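Local coordinates for ribonuclease J (Methanolobus psychrophilus R15, PDB 5HAB), which probably degrades RNA as an exoribonuclease of the beta-CASP group of metallo-beta-lactamase-fold hydrolases, and is seen here in complex with RNA, at residues B[262-267]-B[370-375]; B[288-293]-B[339-344]; B[243-248]-B[277-282]. The protein carries 1 engineered substitution. One frame throughout, in Å; residues are numbered along the deposited sequence.

How the interactions relate
All three contacts build the beta-CASP part of the chain, around one parallel sheet. Interactions 1 and 2 are neighbouring strand pairs with centres about 9 Å apart. Strand 262-266 joins them: Val264 N meets Pro340 O and Val264 O meets Met342 N, each at 2.9 Å. Interaction 3 pairs two helices on one face of this sheet, its centre about 11 Å from that of interaction 1. There Ile277 CD1 lies 3.6 Å from Val264 CG1, and Ile277 CG2 lies 3.7 Å from Val341 CG2. Residues just past strands 262-266, 287-291 and 338-342 (Phe267, Gly292 and Thr343) meet the RNA, whereas interaction 3 stays about 10 Å from it at the nearest atoms.

Interaction 1 of 3, residues B[262-267]-B[370-375]; sequences MIVTTF and RIIFSA. With nucleotides of chain D.
Ile263 and Thr265 exchange backbone hydrogen bonds with strand 370-374 in the alternating pattern of a parallel pair. The four bonds, Ile263 N to Arg370 O, Ile372 N to Ile263 O, Thr265 N to Ile372 O and Ser374 N to Thr265 O, all measure 2.9 Å; the second is almost straight, 175° at the hydrogen. At the C-terminal end a side chain joins in: Thr266 has OG1 opposite its own backbone N (chi1 -177°), which carries the hydroxyl across to donate to Ser374 O at 3.0 Å.

At the other end Met262 and Arg370 run alongside each other. Met262 SD lies at the guanidinium edge, 3.3 Å from Arg370 NH2, and receives weak bonds from NH2 and NE; the stronger partner of NH2 is the carbonyl of Val251. Thr265 divides its two branches: OG1 bonds to Met342 O, while the methyl CG2 sits over a face of Phe373, 3.6 Å from CD2, in a CH-pi contact. Val264 and Ile372 turn to the opposite face, under helices 241-253 and 271-283, where their branched aliphatic chains pack on Leu252, Ile277, Leu248 and Val251 of those helices. Beyond the strand, Phe267 CE2 packs on Ala375 CB at 3.6 Å, while the ring's edge at CD1 meets O2' of nucleotide A2 in chain D.

Two inner strands of the sheet are thus joined by a regular ladder that satisfies buried peptide groups, and the aromatic residue just past strand 262-266 is set against the RNA ribose.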
loop_
_atom_site.group_PDB
_atom_site.type_symbol
_atom_site.label_atom_id
_atom_site.label_comp_id
_atom_site.label_asym_id
_atom_site.label_seq_id
_atom_site.Cartn_x
_atom_site.Cartn_y
_atom_site.Cartn_z
ATOM N N MET B 262 25.135 19.785 9.737
ATOM C CA MET B 262 23.847 19.555 9.108
ATOM C C MET B 262 23.804 20.084 7.675
ATOM O O MET B 262 24.254 21.194 7.396
ATOM C CB MET B 262 22.740 20.205 9.942
ATOM C CG MET B 262 22.697 19.728 11.389
ATOM S SD MET B 262 21.496 20.618 12.395
ATOM C CE MET B 262 22.130 22.283 12.276
ATOM N N ILE B 263 23.253 19.274 6.776
ATOM C CA ILE B 263 23.049 19.664 5.386
ATOM C C ILE B 263 21.555 19.762 5.128
ATOM O O ILE B 263 20.814 18.847 5.477
ATOM C CB ILE B 263 23.694 18.658 4.417
ATOM C CG1 ILE B 263 25.215 18.685 4.538
ATOM C CG2 ILE B 263 23.257 18.941 2.984
ATOM C CD1 ILE B 263 25.900 17.649 3.681
ATOM N N VAL B 264 21.101 20.855 4.523
ATOM C CA VAL B 264 19.693 20.953 4.143
ATOM C C VAL B 264 19.559 20.938 2.622
ATOM O O VAL B 264 20.341 21.574 1.918
ATOM C CB VAL B 264 19.036 22.210 4.734
ATOM C CG1 VAL B 264 17.533 22.195 4.478
ATOM C CG2 VAL B 264 19.326 22.310 6.221
ATOM N N THR B 265 18.571 20.206 2.118
ATOM C CA THR B 265 18.298 20.196 0.685
ATOM C C THR B 265 16.810 20.414 0.404
ATOM O O THR B 265 15.947 19.908 1.123
ATOM C CB THR B 265 18.762 18.885 0.028
ATOM O OG1 THR B 265 18.470 18.920 -1.376
ATOM C CG2 THR B 265 18.071 17.681 0.665
ATOM N N THR B 266 16.520 21.181 -0.642
ATOM C CA THR B 266 15.145 21.521 -0.991
ATOM C C THR B 266 15.044 22.023 -2.432
ATOM O O THR B 266 16.047 22.095 -3.150
ATOM C CB THR B 266 14.577 22.596 -0.040
ATOM O OG1 THR B 266 13.203 22.852 -0.359
ATOM C CG2 THR B 266 15.366 23.887 -0.163
ATOM N N PHE B 267 13.825 22.352 -2.852
ATOM C CA PHE B 267 13.586 22.903 -4.182
ATOM C C PHE B 267 14.254 24.265 -4.303
ATOM O O PHE B 267 13.966 25.166 -3.517
ATOM C CB PHE B 267 12.086 23.046 -4.456
ATOM C CG PHE B 267 11.291 21.797 -4.201
ATOM C CD1 PHE B 267 11.278 20.769 -5.125
ATOM C CD2 PHE B 267 10.553 21.653 -3.038
ATOM C CE1 PHE B 267 10.541 19.621 -4.900
ATOM C CE2 PHE B 267 9.815 20.505 -2.803
ATOM C CZ PHE B 267 9.812 19.486 -3.737
ATOM N N ARG B 370 23.575 15.072 10.072
ATOM C CA ARG B 370 22.145 15.161 9.820
ATOM C C ARG B 370 21.812 15.789 8.448
ATOM O O ARG B 370 22.215 16.913 8.134
ATOM C CB ARG B 370 21.490 15.925 10.980
ATOM C CG ARG B 370 21.398 15.110 12.287
ATOM C CD ARG B 370 21.491 16.014 13.516
ATOM N NE ARG B 370 20.785 17.259 13.268
ATOM C CZ ARG B 370 19.575 17.538 13.746
ATOM N NH1 ARG B 370 18.938 16.656 14.517
ATOM N NH2 ARG B 370 19.000 18.704 13.459
ATOM N N ILE B 371 21.096 15.029 7.624
ATOM C CA ILE B 371 20.682 15.497 6.306
ATOM C C ILE B 371 19.172 15.689 6.259
ATOM O O ILE B 371 18.405 14.737 6.411
ATOM C CB ILE B 371 21.174 14.549 5.210
ATOM C CG1 ILE B 371 22.690 14.391 5.346
ATOM C CG2 ILE B 371 20.793 15.076 3.834
ATOM C CD1 ILE B 371 23.318 13.499 4.331
ATOM N N ILE B 372 18.759 16.935 6.055
ATOM C CA ILE B 372 17.355 17.304 6.095
ATOM C C ILE B 372 16.807 17.539 4.691
ATOM O O ILE B 372 17.152 18.520 4.028
ATOM C CB ILE B 372 17.142 18.556 6.964
ATOM C CG1 ILE B 372 17.571 18.289 8.408
ATOM C CG2 ILE B 372 15.691 19.005 6.906
ATOM C CD1 ILE B 372 18.920 18.867 8.755
ATOM N N PHE B 373 15.948 16.625 4.252
ATOM C CA PHE B 373 15.216 16.768 3.006
ATOM C C PHE B 373 13.936 17.556 3.252
ATOM O O PHE B 373 12.940 17.008 3.712
ATOM C CB PHE B 373 14.880 15.400 2.412
ATOM C CG PHE B 373 16.078 14.621 1.959
ATOM C CD1 PHE B 373 16.908 14.002 2.879
ATOM C CD2 PHE B 373 16.360 14.483 0.611
ATOM C CE1 PHE B 373 18.008 13.278 2.465
ATOM C CE2 PHE B 373 17.458 13.755 0.188
ATOM C CZ PHE B 373 18.283 13.152 1.116
ATOM N N SER B 374 13.969 18.850 2.959
ATOM C CA SER B 374 12.771 19.668 3.060
ATOM C C SER B 374 11.977 19.566 1.760
ATOM O O SER B 374 11.830 20.545 1.026
ATOM C CB SER B 374 13.129 21.114 3.359
ATOM O OG SER B 374 11.980 21.811 3.779
ATOM N N ALA B 375 11.487 18.360 1.486
ATOM C CA ALA B 375 10.802 18.035 0.241
ATOM C C ALA B 375 10.227 16.625 0.309
ATOM O O ALA B 375 10.635 15.812 1.141
ATOM C CB ALA B 375 11.750 18.157 -0.944
ATOM P P A D 2 5.508 20.411 -9.257
ATOM O OP1 A D 2 4.283 21.143 -8.844
ATOM O OP2 A D 2 5.946 20.437 -10.675
ATOM O "O5'" A D 2 6.703 20.932 -8.337
ATOM C "C5'" A D 2 7.916 21.398 -8.914
ATOM C "C4'" A D 2 9.115 20.644 -8.396
ATOM O "O4'" A D 2 8.765 19.254 -8.167
ATOM C "C3'" A D 2 10.311 20.586 -9.338
ATOM O "O3'" A D 2 11.122 21.747 -9.264
ATOM C "C2'" A D 2 11.027 19.310 -8.910
ATOM O "O2'" A D 2 11.850 19.544 -7.779
ATOM C "C1'" A D 2 9.856 18.419 -8.491
ATOM N N9 A D 2 9.432 17.484 -9.551
ATOM C C8 A D 2 8.202 17.425 -10.160
ATOM N N7 A D 2 8.094 16.472 -11.054
ATOM C C5 A D 2 9.333 15.849 -11.022
ATOM C C6 A D 2 9.856 14.760 -11.741
ATOM N N6 A D 2 9.165 14.084 -12.665
ATOM N N1 A D 2 11.129 14.389 -11.472
ATOM C C2 A D 2 11.817 15.072 -10.544
ATOM N N3 A D 2 11.434 16.110 -9.804
ATOM C C4 A D 2 10.165 16.451 -10.091
#

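Interaction 2 of 3, residues B[288-293]-B[339-344]; sequences PVLLGR and LPVMTG. With SO4 (sulfate ion), chain J; nucleotides of chain D.
Gly292 and Thr343 approach each other where their strands end, Gly292 CA lying 4.2 Å from Thr343 OG1, and both face the phosphate of nucleotide A5 in chain D. Thr343 OG1 gives a weak hydrogen bond to A5 OP1 at 3.0 Å, and Gly292 CA comes within 3.2 Å of the same oxygen. Glycine suits this place because at its positive phi (113°) a side chain would press on the preceding carbonyl oxygen, and the bare CA lets Thr343 OG1 and the phosphate come close. In Thr343, chi1 of 60° sets OG1 between the backbone N and the carbonyl carbon, from where it reaches the RNA, while the methyl CG2 lies near a phosphate oxygen of A4. Gly292 is also the N-cap of helix 293-304, whose start therefore lies beside the A5 phosphate. Arg293 takes no part in the strand pairing; its guanidinium edge meets a sulfate, probably taken up from the crystallisation liquor, at an NH2 distance too short to be trusted.

Behind this shell, a parallel strand pair sets the two ends. Leu291 N binds Val341 O at 3.0 Å, coming from 36° above the carbonyl plane, and Val341 N binds Val289 O at 2.9 Å. Farther back, the bond from Val289 N to Leu339 O is weak, at 3.3 Å. Side chains fill both faces: Leu291 lies alongside Pro340, with CD1 3.8 Å from Pro340 CB, and Leu290 alongside Val341, with CD1 3.9 Å from Val341 CB. Leu339 and Val341 reach Ile277 of helix 271-283.

Apolar strands thus hold a hydroxyl and a helix N-terminus at the RNA backbone; the partial positive charge of that helix end would probably add to the attraction for the A5 phosphate.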
loop_
_atom_site.group_PDB
_atom_site.type_symbol
_atom_site.label_atom_id
_atom_site.label_comp_id
_atom_site.label_asym_id
_atom_site.label_seq_id
_atom_site.Cartn_x
_atom_site.Cartn_y
_atom_site.Cartn_z
ATOM N N PRO B 288 25.070 30.441 6.600
ATOM C CA PRO B 288 24.261 29.889 5.511
ATOM C C PRO B 288 24.979 29.992 4.172
ATOM O O PRO B 288 25.179 31.090 3.659
ATOM C CB PRO B 288 22.999 30.757 5.538
ATOM C CG PRO B 288 23.439 32.044 6.141
ATOM C CD PRO B 288 24.513 31.697 7.130
ATOM N N VAL B 289 25.362 28.848 3.618
ATOM C CA VAL B 289 26.039 28.805 2.331
ATOM C C VAL B 289 25.203 28.024 1.315
ATOM O O VAL B 289 24.923 26.840 1.500
ATOM C CB VAL B 289 27.464 28.224 2.474
ATOM C CG1 VAL B 289 27.486 27.096 3.490
ATOM C CG2 VAL B 289 27.999 27.761 1.126
ATOM N N LEU B 290 24.779 28.708 0.260
ATOM C CA LEU B 290 23.964 28.105 -0.792
ATOM C C LEU B 290 24.828 27.498 -1.898
ATOM O O LEU B 290 25.670 28.183 -2.475
ATOM C CB LEU B 290 23.013 29.151 -1.380
ATOM C CG LEU B 290 21.678 29.443 -0.682
ATOM C CD1 LEU B 290 21.834 29.653 0.814
ATOM C CD2 LEU B 290 21.044 30.672 -1.305
ATOM N N LEU B 291 24.615 26.220 -2.199
ATOM C CA LEU B 291 25.429 25.520 -3.191
ATOM C C LEU B 291 24.582 24.945 -4.320
ATOM O O LEU B 291 23.467 24.475 -4.098
ATOM C CB LEU B 291 26.242 24.394 -2.545
ATOM C CG LEU B 291 27.241 24.743 -1.442
ATOM C CD1 LEU B 291 26.593 24.655 -0.076
ATOM C CD2 LEU B 291 28.450 23.829 -1.515
ATOM N N GLY B 292 25.125 24.985 -5.533
ATOM C CA GLY B 292 24.429 24.488 -6.706
ATOM C C GLY B 292 24.065 25.606 -7.662
ATOM O O GLY B 292 23.707 26.702 -7.231
ATOM N N ARG B 293 24.149 25.330 -8.960
ATOM C CA ARG B 293 23.903 26.347 -9.979
ATOM C C ARG B 293 22.478 26.897 -9.903
ATOM O O ARG B 293 22.263 28.109 -10.002
ATOM C CB ARG B 293 24.175 25.781 -11.376
ATOM C CG ARG B 293 24.086 26.814 -12.493
ATOM C CD ARG B 293 25.235 27.817 -12.410
ATOM N NE ARG B 293 26.519 27.213 -12.760
ATOM C CZ ARG B 293 27.694 27.829 -12.653
ATOM N NH1 ARG B 293 27.757 29.072 -12.196
ATOM N NH2 ARG B 293 28.808 27.197 -13.000
ATOM N N LEU B 339 25.738 25.924 7.593
ATOM C CA LEU B 339 24.528 25.264 7.134
ATOM C C LEU B 339 24.474 25.270 5.614
ATOM O O LEU B 339 23.897 26.180 5.017
ATOM C CB LEU B 339 23.278 25.937 7.690
ATOM C CG LEU B 339 22.038 25.105 7.354
ATOM C CD1 LEU B 339 22.125 23.744 8.038
ATOM C CD2 LEU B 339 20.740 25.831 7.684
ATOM N N PRO B 340 25.095 24.267 4.980
ATOM C CA PRO B 340 24.995 24.126 3.524
ATOM C C PRO B 340 23.552 23.903 3.075
ATOM O O PRO B 340 22.918 22.915 3.471
ATOM C CB PRO B 340 25.856 22.893 3.223
ATOM C CG PRO B 340 26.765 22.758 4.396
ATOM C CD PRO B 340 25.977 23.250 5.575
ATOM N N VAL B 341 23.044 24.823 2.262
ATOM C CA VAL B 341 21.723 24.694 1.664
ATOM C C VAL B 341 21.908 24.363 0.191
ATOM O O VAL B 341 22.256 25.234 -0.604
ATOM C CB VAL B 341 20.900 25.976 1.835
ATOM C CG1 VAL B 341 19.471 25.762 1.363
ATOM C CG2 VAL B 341 20.943 26.446 3.272
ATOM N N MET B 342 21.665 23.111 -0.175
ATOM C CA MET B 342 22.112 22.625 -1.472
ATOM C C MET B 342 21.009 21.899 -2.239
ATOM O O MET B 342 19.969 21.555 -1.682
ATOM C CB MET B 342 23.318 21.709 -1.283
ATOM C CG MET B 342 22.980 20.363 -0.676
ATOM S SD MET B 342 24.444 19.326 -0.551
ATOM C CE MET B 342 25.529 20.437 0.348
ATOM N N THR B 343 21.235 21.702 -3.534
ATOM C CA THR B 343 20.271 21.023 -4.391
ATOM C C THR B 343 20.510 19.519 -4.386
ATOM O O THR B 343 21.578 19.058 -3.985
ATOM C CB THR B 343 20.323 21.557 -5.827
ATOM O OG1 THR B 343 21.628 21.344 -6.374
ATOM C CG2 THR B 343 20.017 23.044 -5.834
ATOM N N GLY B 344 19.511 18.759 -4.830
ATOM C CA GLY B 344 19.663 17.322 -4.978
ATOM C C GLY B 344 18.747 16.448 -4.138
ATOM O O GLY B 344 19.050 15.279 -3.892
HETATM S S SO4 J . 30.151 24.072 -14.123
HETATM O O1 SO4 J . 29.818 22.713 -13.702
HETATM O O2 SO4 J . 28.983 24.934 -13.958
HETATM O O3 SO4 J . 30.551 24.057 -15.528
HETATM O O4 SO4 J . 31.255 24.577 -13.311
ATOM P P A D 5 22.832 21.908 -9.710
ATOM O OP1 A D 5 23.677 21.896 -8.489
ATOM O OP2 A D 5 21.772 22.939 -9.851
ATOM O "O5'" A D 5 23.810 22.013 -10.962
ATOM C "C5'" A D 5 25.130 21.480 -10.905
ATOM C "C4'" A D 5 25.438 20.648 -12.124
ATOM O "O4'" A D 5 24.243 20.575 -12.947
ATOM C "C3'" A D 5 26.538 21.198 -13.023
ATOM O "O3'" A D 5 27.204 20.118 -13.676
ATOM C "C2'" A D 5 25.752 22.013 -14.045
ATOM O "O2'" A D 5 26.417 22.213 -15.274
ATOM C "C1'" A D 5 24.485 21.171 -14.209
ATOM N N9 A D 5 23.299 21.960 -14.555
ATOM C C8 A D 5 22.730 22.962 -13.807
ATOM N N7 A D 5 21.676 23.507 -14.362
ATOM C C5 A D 5 21.541 22.819 -15.560
ATOM C C6 A D 5 20.610 22.926 -16.607
ATOM N N6 A D 5 19.601 23.801 -16.611
ATOM N N1 A D 5 20.755 22.093 -17.662
ATOM C C2 A D 5 21.769 21.217 -17.655
ATOM N N3 A D 5 22.707 21.021 -16.729
ATOM C C4 A D 5 22.539 21.866 -15.697
ATOM P P A D 4 16.756 21.985 -9.215
ATOM O OP1 A D 4 17.065 22.085 -7.763
ATOM O OP2 A D 4 16.527 23.223 -10.002
ATOM O "O5'" A D 4 17.912 21.151 -9.929
ATOM C "C5'" A D 4 19.039 20.695 -9.197
ATOM C "C4'" A D 4 19.849 19.691 -9.977
ATOM O "O4'" A D 4 19.043 19.086 -11.019
ATOM C "C3'" A D 4 21.058 20.238 -10.719
ATOM O "O3'" A D 4 22.167 20.450 -9.858
ATOM C "C2'" A D 4 21.297 19.174 -11.789
ATOM O "O2'" A D 4 21.998 18.061 -11.252
ATOM C "C1'" A D 4 19.864 18.736 -12.115
ATOM N N9 A D 4 19.330 19.366 -13.342
ATOM C C8 A D 4 18.525 20.474 -13.451
ATOM N N7 A D 4 18.210 20.783 -14.688
ATOM C C5 A D 4 18.849 19.812 -15.448
ATOM C C6 A D 4 18.910 19.578 -16.836
ATOM N N6 A D 4 18.298 20.340 -17.746
ATOM N N1 A D 4 19.636 18.520 -17.266
ATOM C C2 A D 4 20.253 17.754 -16.357
ATOM N N3 A D 4 20.268 17.871 -15.031
ATOM C C4 A D 4 19.541 18.933 -14.633
#

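Interaction 3 of 3, residues B[243-248]-B[277-282]; sequences IAHMML and IVQFAQ. With SO4 (sulfate ion), chain L.
Phe280 and His245 make the closest part of this helix pair. The ring tip CZ of Phe280 sits over one face of the imidazole, toward its rim and 3.3 Å from His245 CE1. The two planes are inclined by 44° and the centroids stand 4.8 Å apart, an oblique meeting of aromatic rings. Phe280 CZ is also 3.4 Å from His245 O, bringing the phenyl group against the backbone of helix 241-253. With CG anti to the backbone N (chi1 179°), His245 brings its ring up to helix 271-283, and ND1 bonds to Ser276 OG, which helps to fix the ring's rotation. Deeper in, Leu248 lays CB 4.0 Å from Phe280 CE2 and crosses Ile277 so that its CD2 lies 3.5 Å from Ile277 CG1.

Helices 241-253 and 271-283 flank strand 262-266 in sequence and cover the same face of the parallel sheet, as expected of a layered alpha/beta fold. The second helix carries the crossover from strand 262-266 to strand 287-291. The axes of the short segments stay 10.9 Å apart at a crossing of -32°, a wide spacing that large residues such as phenylalanine and leucine can span.

The outer side is looser. Gln279, exposed, only brings OE1 to 4.3 Å from His245 CE1, which is contact without a bond. A sulfate, probably from the crystallisation liquor, lies at the NE2 edge of His245, modelled too close for its distance to be relied upon. Met246, which leaves its backbone pointing away from helix 271-283, packs against Ile243 of the second subunit.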
loop_
_atom_site.group_PDB
_atom_site.type_symbol
_atom_site.label_atom_id
_atom_site.label_comp_id
_atom_site.label_asym_id
_atom_site.label_seq_id
_atom_site.Cartn_x
_atom_site.Cartn_y
_atom_site.Cartn_z
ATOM N N ILE B 243 3.267 25.781 8.580
ATOM C CA ILE B 243 3.464 24.471 9.189
ATOM C C ILE B 243 4.849 23.923 8.852
ATOM O O ILE B 243 5.550 23.400 9.724
ATOM C CB ILE B 243 2.359 23.493 8.745
ATOM C CG1 ILE B 243 0.986 24.016 9.176
ATOM C CG2 ILE B 243 2.625 22.088 9.270
ATOM C CD1 ILE B 243 0.880 24.337 10.662
ATOM N N ALA B 244 5.244 24.048 7.585
ATOM C CA ALA B 244 6.560 23.589 7.139
ATOM C C ALA B 244 7.654 24.443 7.764
ATOM O O ALA B 244 8.726 23.949 8.121
ATOM C CB ALA B 244 6.658 23.627 5.615
ATOM N N HIS B 245 7.371 25.733 7.890
ATOM C CA HIS B 245 8.268 26.654 8.571
ATOM C C HIS B 245 8.538 26.170 10.002
ATOM O O HIS B 245 9.690 26.011 10.410
ATOM C CB HIS B 245 7.669 28.064 8.567
ATOM C CG HIS B 245 8.509 29.084 9.269
ATOM N ND1 HIS B 245 9.564 29.728 8.660
ATOM C CD2 HIS B 245 8.438 29.582 10.526
ATOM C CE1 HIS B 245 10.112 30.574 9.513
ATOM N NE2 HIS B 245 9.446 30.506 10.652
ATOM N N MET B 246 7.463 25.904 10.739
ATOM C CA MET B 246 7.542 25.449 12.124
ATOM C C MET B 246 8.292 24.122 12.243
ATOM O O MET B 246 9.200 23.986 13.068
ATOM C CB MET B 246 6.133 25.299 12.711
ATOM C CG MET B 246 5.299 26.579 12.806
ATOM S SD MET B 246 5.612 27.590 14.263
ATOM C CE MET B 246 7.032 28.552 13.750
ATOM N N MET B 247 7.925 23.151 11.410
ATOM C CA MET B 247 8.573 21.839 11.454
ATOM C C MET B 247 10.066 21.923 11.142
ATOM O O MET B 247 10.883 21.252 11.780
ATOM C CB MET B 247 7.897 20.868 10.480
ATOM C CG MET B 247 6.470 20.516 10.858
ATOM S SD MET B 247 5.788 19.108 9.957
ATOM C CE MET B 247 6.018 19.600 8.252
ATOM N N LEU B 248 10.421 22.746 10.162
ATOM C CA LEU B 248 11.818 22.896 9.777
ATOM C C LEU B 248 12.598 23.587 10.901
ATOM O O LEU B 248 13.732 23.206 11.219
ATOM C CB LEU B 248 11.926 23.673 8.463
ATOM C CG LEU B 248 13.233 23.583 7.678
ATOM C CD1 LEU B 248 13.781 22.163 7.639
ATOM C CD2 LEU B 248 12.992 24.089 6.274
ATOM N N ILE B 277 14.988 28.741 5.773
ATOM C CA ILE B 277 16.210 28.028 6.115
ATOM C C ILE B 277 17.356 28.979 6.453
ATOM O O ILE B 277 18.046 28.772 7.455
ATOM C CB ILE B 277 16.628 27.075 4.993
ATOM C CG1 ILE B 277 15.531 26.041 4.745
ATOM C CG2 ILE B 277 17.923 26.367 5.355
ATOM C CD1 ILE B 277 15.771 25.181 3.536
ATOM N N VAL B 278 17.562 30.024 5.653
ATOM C CA VAL B 278 18.698 30.909 5.927
ATOM C C VAL B 278 18.450 31.704 7.213
ATOM O O VAL B 278 19.390 31.942 7.988
ATOM C CB VAL B 278 19.026 31.843 4.726
ATOM C CG1 VAL B 278 19.323 31.020 3.475
ATOM C CG2 VAL B 278 17.920 32.848 4.468
ATOM N N GLN B 279 17.196 32.080 7.468
ATOM C CA GLN B 279 16.869 32.717 8.746
ATOM C C GLN B 279 17.204 31.798 9.932
ATOM O O GLN B 279 17.772 32.239 10.937
ATOM C CB GLN B 279 15.399 33.127 8.799
ATOM C CG GLN B 279 15.040 34.258 7.850
ATOM C CD GLN B 279 13.573 34.644 7.931
ATOM O OE1 GLN B 279 12.726 33.843 8.334
ATOM N NE2 GLN B 279 13.265 35.882 7.553
ATOM N N PHE B 280 16.838 30.524 9.816
ATOM C CA PHE B 280 17.148 29.556 10.862
ATOM C C PHE B 280 18.652 29.401 11.047
ATOM O O PHE B 280 19.124 29.212 12.167
ATOM C CB PHE B 280 16.522 28.199 10.545
ATOM C CG PHE B 280 15.030 28.220 10.537
ATOM C CD1 PHE B 280 14.336 29.099 11.355
ATOM C CD2 PHE B 280 14.316 27.367 9.713
ATOM C CE1 PHE B 280 12.955 29.124 11.352
ATOM C CE2 PHE B 280 12.936 27.387 9.706
ATOM C CZ PHE B 280 12.255 28.268 10.523
ATOM N N ALA B 281 19.396 29.483 9.948
ATOM C CA ALA B 281 20.852 29.423 10.011
ATOM C C ALA B 281 21.373 30.606 10.816
ATOM O O ALA B 281 22.330 30.481 11.582
ATOM C CB ALA B 281 21.455 29.416 8.618
ATOM N N GLN B 282 20.735 31.758 10.632
ATOM C CA GLN B 282 21.100 32.946 11.396
ATOM C C GLN B 282 20.669 32.835 12.857
ATOM O O GLN B 282 21.200 33.539 13.712
ATOM C CB GLN B 282 20.509 34.206 10.752
ATOM C CG GLN B 282 21.096 34.536 9.376
ATOM C CD GLN B 282 22.607 34.767 9.390
ATOM O OE1 GLN B 282 23.066 35.909 9.420
ATOM N NE2 GLN B 282 23.382 33.687 9.351
HETATM S S SO4 L . 10.541 32.075 13.910
HETATM O O1 SO4 L . 10.917 31.378 15.139
HETATM O O2 SO4 L . 9.464 33.018 14.194
HETATM O O3 SO4 L . 11.698 32.795 13.378
HETATM O O4 SO4 L . 10.078 31.103 12.925
#